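Local coordinates for molybdopterin-guanine dinucleotide biosynthesis protein A (MobA) (Archaeoglobus fulgidus, PDB 3NGW), which probably acts as a GTP-binding nucleotidyltransferase in the biosynthesis of the molybdenum cofactor, at residues Val3-Gly8 with Glu34-Phe39; Lys18-Leu23 with Ser55-Ala60; Pro38-Phe43 with Arg81-Cys86. All coordinates share one frame; numbering follows the deposited sequence.

In the fold
All three contacts belong to the MobA-like nucleotidyltransferase domain. Contacts 1 and 3 have centres about 9 Å apart and work on the neighbouring parallel strands 2-6 and 40-44: contact 1 packs the end of helix 28-36 on one face of the mixed sheet, contact 3 the end of helix 72-83 on the other. They share Pro38 and Phe39, so contact 3 begins where contact 1 ends. Contact 2 is a surface salt bridge about 11 Å from contact 1 and 18 Å from contact 3, centre to centre; its segments alternate along the chain with those of both others. So helices cover both faces here, while contact 2 ties the 3-10 turn to the loop after helix 48-55.

Contact 1: Val3-Gly8 with Glu34-Phe39; sequences VAVLVG and EKYSPF
Val3 and Phe39 bring the two backbones nearest, with 6.9 Å between Val3 CA and Phe39 CA. From there the chains diverge: Val3-Gly8 runs as a strand through Leu6 and then leaves the sheet, while Glu34-Phe39 carries helix 28-36 into a type I turn that starts at Tyr36 and reaches Phe39. The turn is closed by Phe39 N on Tyr36 O at 3.2 Å, and the same carbonyl also receives the hydroxyl of Thr41, so two donors hold it.

Val3 and Val5 both direct their side chains at the helix end. The Tyr36 ring is met obliquely by both: Val3 CG1 lies 3.8 Å from Tyr36 CD1, and Val5 CG2 comes to 3.4 Å from Tyr36 CD2, a tight fit. The two valines thus touch different ortho carbons of one ring. Val3 has CG1 anti to the backbone N (chi1 -178°), a rotation that turns CG1 to Tyr36 and leaves CG2 to meet Phe39 CB at 4.0 Å. The side chains of Val3 and Tyr36 cross at about a right angle. Within the helix segment, Lys35 CG sits 3.9 Å above the plane of the Tyr36 ring, over its centre. Beyond the two segments Tyr36 also packs on Ala89, Val96 and Leu101, so its ring is enclosed by sheet, loop and helix 98-111.

The contact is buried and wholly apolar. Strand 2-6 hydrogen-bonds to strand 40-44 through Val3 and Val5, and to strand 86-90 through Ala4. Strand 2-6, helix 28-36 and the adjacent parallel strand 40-44 form a beta-alpha-beta crossover, the opening unit of the Rossmann-like sheet of GT-A nucleotidyltransferases.

Contact 2: Lys18-Leu23 with Ser55-Ala60; sequences KTEVML and SSRYEA
The ends of Glu20 and Arg57 meet from opposite directions in a surface salt bridge of the Rossmann-like GT-A fold, between the short 3-10 turn at Lys18-Glu20 and the loop that links helix 48-55 to strand 62-63. The bridge is end-on, but not the flat, paired kind, because the carboxylate and guanidinium planes stand 71° apart. Both terminal nitrogens of Arg57 converge on a single oxygen. Arg57 NH1 reaches Glu20 OE2 at 2.9 Å and nearly straight (158°), coming from above the carboxylate plane, whereas Arg57 NH2 meets the syn lone pair of Glu20 OE2 at 3.2 Å. This oxygen lies in the guanidinium plane; the bond from NH2 to Glu20 OE1 is weak.

A bend at chi2 (-43°) brings the Glu20 carboxylate to Arg57, and Thr19 OG1 gives its proton to the anti side of Glu20 OE2 at 2.7 Å, so three donors grip that atom. Glu20 OE1 has a second cationic partner in Lys27, and the shared negative charge probably eases the closeness of Lys27 to Arg57. Arg57 is steadied by its neighbour: Arg57 CB lies 3.7 Å above the Tyr58 ring, toward its rim, and Arg57 NH2 donates to Tyr58 OH at 2.9 Å.

Contact 3: Pro38-Phe43 with Arg81-Cys86; sequences PFQTVF and RHFGSC
The Phe83 and His82 rings are packed on Val42, and the Gln40 amide lies against Phe83 further along. The Phe83 ring is approached obliquely by Val42 CG2, 3.7 Å from Phe83 CZ, and by the backbone carbonyl of Gln40, whose O lies 3.6 Å from Phe83 CE2. The Gln40 amide stands perpendicular to this ring, its NE2 at 4.1 Å from Phe83 CD2, as the two side chains slide past each other in opposite directions. The His82 ring is likewise met obliquely, by Val42 CG1 at 3.4 Å from His82 CD2.

Val42 CG1 sits between the two rings, 3.8 Å from Phe83 CE2 as well as against His82, while CG2 meets Phe83 alone. The chi1 of -65° wedges CG2 between backbone N and carbonyl carbon and puts CG1 beside the N. Phe83 reaches back to the strand because its CG also lies between N and carbonyl carbon (chi1 61°). Just after it, Gly84 takes a positive phi and turns the chain out of helix 72-83 toward strand 86-90. Gln40 is the centre of an inverse gamma turn at the start of strand 40-44, closed by a weak bond from Thr41 N to Phe39 O.

Val42 points to the sheet face away from helix 28-36, where Ile63 joins it and His82. Lys2 NZ bonds to Phe83 O, and His82 NE2 has a weak bond to Glu61. Between the two segments themselves there is neither hydrogen bond nor salt bridge, so the contact rests on van der Waals packing, in which one valine touches both rings and polar atoms of Gln40 take part.

Contact 1: Val3-Gly8 with Glu34-Phe39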
loop_
_atom_site.group_PDB
_atom_site.type_symbol
_atom_site.label_atom_id
_atom_site.label_comp_id
_atom_site.label_asym_id
_atom_site.label_seq_id
_atom_site.Cartn_x
_atom_site.Cartn_y
_atom_site.Cartn_z
ATOM N N VAL A 3 4.995 -3.785 7.625
ATOM C CA VAL A 3 4.617 -3.125 6.383
ATOM C C VAL A 3 4.075 -4.114 5.355
ATOM O O VAL A 3 4.700 -5.143 5.078
ATOM C CB VAL A 3 5.837 -2.399 5.760
ATOM C CG1 VAL A 3 5.430 -1.674 4.491
ATOM C CG2 VAL A 3 6.433 -1.416 6.765
ATOM N N ALA A 4 2.905 -3.806 4.798
ATOM C CA ALA A 4 2.290 -4.655 3.776
ATOM C C ALA A 4 2.267 -3.861 2.474
ATOM O O ALA A 4 1.535 -2.887 2.357
ATOM C CB ALA A 4 0.861 -5.030 4.188
ATOM N N VAL A 5 3.067 -4.274 1.497
ATOM C CA VAL A 5 3.124 -3.576 0.217
ATOM C C VAL A 5 2.194 -4.248 -0.794
ATOM O O VAL A 5 2.341 -5.433 -1.094
ATOM C CB VAL A 5 4.572 -3.555 -0.328
ATOM C CG1 VAL A 5 4.658 -2.684 -1.586
ATOM C CG2 VAL A 5 5.521 -3.013 0.751
ATOM N N LEU A 6 1.221 -3.491 -1.294
ATOM C CA LEU A 6 0.259 -4.015 -2.259
ATOM C C LEU A 6 0.858 -3.921 -3.665
ATOM O O LEU A 6 0.989 -2.825 -4.210
ATOM C CB LEU A 6 -1.049 -3.215 -2.180
ATOM C CG LEU A 6 -1.732 -3.104 -0.813
ATOM C CD1 LEU A 6 -2.966 -2.227 -0.932
ATOM C CD2 LEU A 6 -2.116 -4.478 -0.295
ATOM N N VAL A 7 1.214 -5.067 -4.248
ATOM C CA VAL A 7 1.828 -5.097 -5.578
ATOM C C VAL A 7 1.032 -5.877 -6.622
ATOM O O VAL A 7 1.552 -6.202 -7.690
ATOM C CB VAL A 7 3.260 -5.707 -5.523
ATOM C CG1 VAL A 7 4.063 -5.057 -4.406
ATOM C CG2 VAL A 7 3.191 -7.216 -5.333
ATOM N N GLY A 8 -0.227 -6.169 -6.320
ATOM C CA GLY A 8 -1.046 -6.917 -7.257
ATOM C C GLY A 8 -1.715 -6.059 -8.310
ATOM O O GLY A 8 -2.439 -6.558 -9.179
ATOM N N GLU A 34 13.684 -2.693 -2.245
ATOM C CA GLU A 34 14.775 -1.979 -1.572
ATOM C C GLU A 34 14.298 -1.109 -0.426
ATOM O O GLU A 34 14.851 -1.152 0.668
ATOM C CB GLU A 34 15.499 -1.048 -2.550
ATOM C CG GLU A 34 16.470 -1.707 -3.479
ATOM C CD GLU A 34 17.043 -0.730 -4.507
ATOM O OE1 GLU A 34 17.345 0.427 -4.140
ATOM O OE2 GLU A 34 17.206 -1.135 -5.676
ATOM N N LYS A 35 13.280 -0.302 -0.707
ATOM C CA LYS A 35 12.731 0.641 0.265
ATOM C C LYS A 35 12.162 0.037 1.555
ATOM O O LYS A 35 12.312 0.623 2.626
ATOM C CB LYS A 35 11.658 1.503 -0.417
ATOM C CG LYS A 35 10.953 2.480 0.515
ATOM C CD LYS A 35 9.794 3.206 -0.156
ATOM C CE LYS A 35 10.248 4.330 -1.072
ATOM N NZ LYS A 35 10.931 3.814 -2.276
ATOM N N TYR A 36 11.547 -1.136 1.454
ATOM C CA TYR A 36 10.914 -1.775 2.597
ATOM C C TYR A 36 11.625 -2.996 3.154
ATOM O O TYR A 36 11.143 -3.607 4.114
ATOM C CB TYR A 36 9.475 -2.164 2.223
ATOM C CG TYR A 36 8.623 -0.999 1.761
ATOM C CD1 TYR A 36 8.267 0.029 2.643
ATOM C CD2 TYR A 36 8.212 -0.901 0.435
ATOM C CE1 TYR A 36 7.521 1.130 2.207
ATOM C CE2 TYR A 36 7.473 0.191 -0.013
ATOM C CZ TYR A 36 7.134 1.204 0.877
ATOM O OH TYR A 36 6.427 2.293 0.424
ATOM N N SER A 37 12.755 -3.375 2.567
ATOM C CA SER A 37 13.468 -4.552 3.072
ATOM C C SER A 37 13.903 -4.432 4.542
ATOM O O SER A 37 13.931 -5.428 5.262
ATOM C CB SER A 37 14.686 -4.891 2.183
ATOM O OG SER A 37 15.604 -3.821 2.094
ATOM N N PRO A 38 14.234 -3.213 5.009
ATOM C CA PRO A 38 14.658 -3.030 6.402
ATOM C C PRO A 38 13.595 -3.335 7.466
ATOM O O PRO A 38 13.933 -3.531 8.633
ATOM C CB PRO A 38 15.075 -1.560 6.447
ATOM C CG PRO A 38 15.510 -1.285 5.058
ATOM C CD PRO A 38 14.444 -1.969 4.245
ATOM N N PHE A 39 12.325 -3.378 7.076
ATOM C CA PHE A 39 11.248 -3.612 8.039
ATOM C C PHE A 39 10.695 -5.033 8.013
ATOM O O PHE A 39 11.234 -5.907 7.334
ATOM C CB PHE A 39 10.122 -2.609 7.777
ATOM C CG PHE A 39 10.618 -1.231 7.437
ATOM C CD1 PHE A 39 11.196 -0.421 8.413
ATOM C CD2 PHE A 39 10.579 -0.774 6.126
ATOM C CE1 PHE A 39 11.731 0.824 8.087
ATOM C CE2 PHE A 39 11.110 0.466 5.789
ATOM C CZ PHE A 39 11.690 1.267 6.772
#

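Contact 2: Lys18-Leu23 with Ser55-Ala60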
loop_
_atom_site.group_PDB
_atom_site.type_symbol
_atom_site.label_atom_id
_atom_site.label_comp_id
_atom_site.label_asym_id
_atom_site.label_seq_id
_atom_site.Cartn_x
_atom_site.Cartn_y
_atom_site.Cartn_z
ATOM N N LYS A 18 2.348 -3.285 -13.004
ATOM C CA LYS A 18 3.022 -2.251 -12.241
ATOM C C LYS A 18 4.443 -2.609 -11.832
ATOM O O LYS A 18 5.346 -1.767 -11.885
ATOM C CB LYS A 18 2.218 -1.914 -10.994
ATOM C CG LYS A 18 1.869 -0.450 -10.878
ATOM C CD LYS A 18 0.719 -0.091 -11.786
ATOM C CE LYS A 18 0.168 1.258 -11.412
ATOM N NZ LYS A 18 -1.274 1.348 -11.740
ATOM N N THR A 19 4.640 -3.855 -11.419
ATOM C CA THR A 19 5.948 -4.316 -10.975
ATOM C C THR A 19 7.024 -4.166 -12.041
ATOM O O THR A 19 8.184 -3.880 -11.740
ATOM C CB THR A 19 5.885 -5.794 -10.538
ATOM O OG1 THR A 19 5.426 -6.598 -11.630
ATOM C CG2 THR A 19 4.935 -5.964 -9.370
ATOM N N GLU A 20 6.625 -4.340 -13.292
ATOM C CA GLU A 20 7.557 -4.257 -14.402
ATOM C C GLU A 20 7.865 -2.846 -14.905
ATOM O O GLU A 20 8.806 -2.658 -15.673
ATOM C CB GLU A 20 7.046 -5.140 -15.543
ATOM C CG GLU A 20 6.760 -6.580 -15.106
ATOM C CD GLU A 20 7.848 -7.150 -14.188
ATOM O OE1 GLU A 20 9.027 -7.166 -14.596
ATOM O OE2 GLU A 20 7.524 -7.581 -13.060
ATOM N N VAL A 21 7.085 -1.861 -14.474
ATOM C CA VAL A 21 7.300 -0.477 -14.891
ATOM C C VAL A 21 8.727 -0.024 -14.585
ATOM O O VAL A 21 9.236 -0.237 -13.482
ATOM C CB VAL A 21 6.322 0.477 -14.181
ATOM C CG1 VAL A 21 6.585 1.909 -14.604
ATOM C CG2 VAL A 21 4.895 0.076 -14.498
HETATM N N MSE A 22 9.363 0.605 -15.568
HETATM C CA MSE A 22 10.738 1.079 -15.426
HETATM C C MSE A 22 10.819 2.503 -14.911
HETATM O O MSE A 22 10.413 3.440 -15.593
HETATM C CB MSE A 22 11.461 0.999 -16.769
HETATM C CG MSE A 22 11.778 -0.411 -17.202
HETATM SE SE MSE A 22 13.167 -1.190 -16.106
HETATM C CE MSE A 22 14.702 -0.502 -17.095
ATOM N N LEU A 23 11.354 2.658 -13.710
ATOM C CA LEU A 23 11.499 3.970 -13.112
ATOM C C LEU A 23 12.987 4.225 -12.945
ATOM O O LEU A 23 13.646 3.561 -12.148
ATOM C CB LEU A 23 10.828 4.003 -11.750
ATOM C CG LEU A 23 9.961 5.213 -11.415
ATOM C CD1 LEU A 23 9.903 5.318 -9.906
ATOM C CD2 LEU A 23 10.523 6.493 -12.012
ATOM N N SER A 55 8.366 -14.542 -6.273
ATOM C CA SER A 55 9.254 -15.254 -5.342
ATOM C C SER A 55 10.392 -16.001 -6.025
ATOM O O SER A 55 11.438 -16.246 -5.417
ATOM C CB SER A 55 8.469 -16.243 -4.477
ATOM O OG SER A 55 8.053 -17.350 -5.254
ATOM N N SER A 56 10.198 -16.384 -7.278
ATOM C CA SER A 56 11.265 -17.082 -7.975
ATOM C C SER A 56 12.251 -16.041 -8.503
ATOM O O SER A 56 13.321 -16.380 -8.995
ATOM C CB SER A 56 10.710 -17.944 -9.120
ATOM O OG SER A 56 10.006 -17.163 -10.071
ATOM N N ARG A 57 11.895 -14.766 -8.378
ATOM C CA ARG A 57 12.771 -13.694 -8.828
ATOM C C ARG A 57 13.486 -13.022 -7.666
ATOM O O ARG A 57 14.659 -12.674 -7.768
ATOM C CB ARG A 57 11.974 -12.635 -9.606
ATOM C CG ARG A 57 11.833 -12.918 -11.094
ATOM C CD ARG A 57 10.732 -12.084 -11.745
ATOM N NE ARG A 57 10.990 -10.650 -11.686
ATOM C CZ ARG A 57 10.123 -9.715 -12.067
ATOM N NH1 ARG A 57 8.932 -10.065 -12.538
ATOM N NH2 ARG A 57 10.443 -8.428 -11.973
ATOM N N TYR A 58 12.781 -12.857 -6.557
ATOM C CA TYR A 58 13.334 -12.178 -5.395
ATOM C C TYR A 58 13.092 -12.947 -4.104
ATOM O O TYR A 58 12.055 -13.582 -3.935
ATOM C CB TYR A 58 12.689 -10.802 -5.272
ATOM C CG TYR A 58 12.664 -10.025 -6.564
ATOM C CD1 TYR A 58 13.828 -9.507 -7.101
ATOM C CD2 TYR A 58 11.475 -9.808 -7.250
ATOM C CE1 TYR A 58 13.810 -8.793 -8.289
ATOM C CE2 TYR A 58 11.447 -9.088 -8.449
ATOM C CZ TYR A 58 12.613 -8.587 -8.960
ATOM O OH TYR A 58 12.623 -7.882 -10.139
ATOM N N GLU A 59 14.059 -12.871 -3.198
ATOM C CA GLU A 59 13.970 -13.519 -1.905
ATOM C C GLU A 59 13.258 -12.548 -0.964
ATOM O O GLU A 59 13.900 -11.693 -0.345
ATOM C CB GLU A 59 15.371 -13.785 -1.374
ATOM C CG GLU A 59 15.451 -14.756 -0.223
ATOM C CD GLU A 59 15.668 -16.176 -0.701
ATOM O OE1 GLU A 59 14.736 -16.734 -1.328
ATOM O OE2 GLU A 59 16.772 -16.729 -0.461
ATOM N N ALA A 60 11.934 -12.662 -0.878
ATOM C CA ALA A 60 11.124 -11.803 -0.012
ATOM C C ALA A 60 9.862 -12.575 0.321
ATOM O O ALA A 60 9.610 -13.620 -0.262
ATOM C CB ALA A 60 10.776 -10.494 -0.726
#

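Contact 3: Pro38-Phe43 with Arg81-Cys86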
loop_
_atom_site.group_PDB
_atom_site.type_symbol
_atom_site.label_atom_id
_atom_site.label_comp_id
_atom_site.label_asym_id
_atom_site.label_seq_id
_atom_site.Cartn_x
_atom_site.Cartn_y
_atom_site.Cartn_z
ATOM N N PRO A 38 14.234 -3.213 5.009
ATOM C CA PRO A 38 14.658 -3.030 6.402
ATOM C C PRO A 38 13.595 -3.335 7.466
ATOM O O PRO A 38 13.933 -3.531 8.633
ATOM C CB PRO A 38 15.075 -1.560 6.447
ATOM C CG PRO A 38 15.510 -1.285 5.058
ATOM C CD PRO A 38 14.444 -1.969 4.245
ATOM N N PHE A 39 12.325 -3.378 7.076
ATOM C CA PHE A 39 11.248 -3.612 8.039
ATOM C C PHE A 39 10.695 -5.033 8.013
ATOM O O PHE A 39 11.234 -5.907 7.334
ATOM C CB PHE A 39 10.122 -2.609 7.777
ATOM C CG PHE A 39 10.618 -1.231 7.437
ATOM C CD1 PHE A 39 11.196 -0.421 8.413
ATOM C CD2 PHE A 39 10.579 -0.774 6.126
ATOM C CE1 PHE A 39 11.731 0.824 8.087
ATOM C CE2 PHE A 39 11.110 0.466 5.789
ATOM C CZ PHE A 39 11.690 1.267 6.772
ATOM N N GLN A 40 9.634 -5.266 8.783
ATOM C CA GLN A 40 8.985 -6.578 8.834
ATOM C C GLN A 40 7.898 -6.468 7.784
ATOM O O GLN A 40 6.740 -6.170 8.081
ATOM C CB GLN A 40 8.370 -6.819 10.200
ATOM C CG GLN A 40 7.956 -8.258 10.392
ATOM C CD GLN A 40 7.234 -8.464 11.698
ATOM O OE1 GLN A 40 7.428 -7.699 12.644
ATOM N NE2 GLN A 40 6.406 -9.507 11.770
ATOM N N THR A 41 8.300 -6.745 6.554
ATOM C CA THR A 41 7.454 -6.579 5.385
ATOM C C THR A 41 6.992 -7.815 4.627
ATOM O O THR A 41 7.704 -8.805 4.547
ATOM C CB THR A 41 8.206 -5.682 4.386
ATOM O OG1 THR A 41 8.669 -4.515 5.075
ATOM C CG2 THR A 41 7.326 -5.286 3.228
ATOM N N VAL A 42 5.780 -7.742 4.085
ATOM C CA VAL A 42 5.250 -8.795 3.227
ATOM C C VAL A 42 4.740 -8.059 2.004
ATOM O O VAL A 42 4.285 -6.924 2.097
ATOM C CB VAL A 42 4.075 -9.604 3.848
ATOM C CG1 VAL A 42 4.555 -10.379 5.050
ATOM C CG2 VAL A 42 2.919 -8.681 4.204
ATOM N N PHE A 43 4.851 -8.701 0.852
ATOM C CA PHE A 43 4.383 -8.114 -0.385
ATOM C C PHE A 43 3.141 -8.894 -0.777
ATOM O O PHE A 43 3.205 -10.101 -1.026
ATOM C CB PHE A 43 5.475 -8.220 -1.438
ATOM C CG PHE A 43 6.692 -7.407 -1.110
ATOM C CD1 PHE A 43 6.799 -6.084 -1.533
ATOM C CD2 PHE A 43 7.701 -7.943 -0.317
ATOM C CE1 PHE A 43 7.907 -5.298 -1.163
ATOM C CE2 PHE A 43 8.806 -7.177 0.059
ATOM C CZ PHE A 43 8.910 -5.851 -0.363
ATOM N N ARG A 81 -4.634 -10.720 8.126
ATOM C CA ARG A 81 -4.773 -12.128 8.505
ATOM C C ARG A 81 -3.410 -12.822 8.584
ATOM O O ARG A 81 -3.266 -13.850 9.241
ATOM C CB ARG A 81 -5.664 -12.877 7.501
ATOM C CG ARG A 81 -7.101 -12.393 7.433
ATOM C CD ARG A 81 -7.806 -12.484 8.777
ATOM N NE ARG A 81 -9.224 -12.128 8.672
ATOM C CZ ARG A 81 -10.003 -11.821 9.708
ATOM N NH1 ARG A 81 -9.513 -11.817 10.943
ATOM N NH2 ARG A 81 -11.277 -11.519 9.514
ATOM N N HIS A 82 -2.414 -12.253 7.918
ATOM C CA HIS A 82 -1.073 -12.820 7.916
ATOM C C HIS A 82 -0.261 -12.514 9.170
ATOM O O HIS A 82 0.285 -13.423 9.790
ATOM C CB HIS A 82 -0.292 -12.331 6.699
ATOM C CG HIS A 82 1.114 -12.834 6.655
ATOM N ND1 HIS A 82 1.421 -14.165 6.453
ATOM C CD2 HIS A 82 2.294 -12.202 6.846
ATOM C CE1 HIS A 82 2.727 -14.328 6.526
ATOM N NE2 HIS A 82 3.282 -13.150 6.763
ATOM N N PHE A 83 -0.162 -11.239 9.534
ATOM C CA PHE A 83 0.612 -10.882 10.709
ATOM C C PHE A 83 0.058 -9.764 11.587
ATOM O O PHE A 83 0.781 -9.201 12.407
ATOM C CB PHE A 83 2.072 -10.579 10.316
ATOM C CG PHE A 83 2.248 -9.427 9.349
ATOM C CD1 PHE A 83 1.174 -8.650 8.941
ATOM C CD2 PHE A 83 3.519 -9.119 8.856
ATOM C CE1 PHE A 83 1.364 -7.583 8.058
ATOM C CE2 PHE A 83 3.717 -8.053 7.973
ATOM C CZ PHE A 83 2.638 -7.288 7.573
ATOM N N GLY A 84 -1.225 -9.453 11.431
ATOM C CA GLY A 84 -1.844 -8.424 12.249
ATOM C C GLY A 84 -1.755 -6.988 11.762
ATOM O O GLY A 84 -1.756 -6.727 10.558
ATOM N N SER A 85 -1.682 -6.057 12.714
ATOM C CA SER A 85 -1.604 -4.631 12.420
ATOM C C SER A 85 -0.371 -4.318 11.594
ATOM O O SER A 85 0.677 -4.951 11.746
ATOM C CB SER A 85 -1.579 -3.809 13.717
ATOM O OG SER A 85 -0.323 -3.893 14.380
ATOM N N CYS A 86 -0.504 -3.333 10.717
ATOM C CA CYS A 86 0.591 -2.933 9.848
ATOM C C CYS A 86 0.203 -1.648 9.165
ATOM O O CYS A 86 -0.904 -1.156 9.342
ATOM C CB CYS A 86 0.810 -3.988 8.768
ATOM S SG CYS A 86 -0.656 -4.231 7.708
#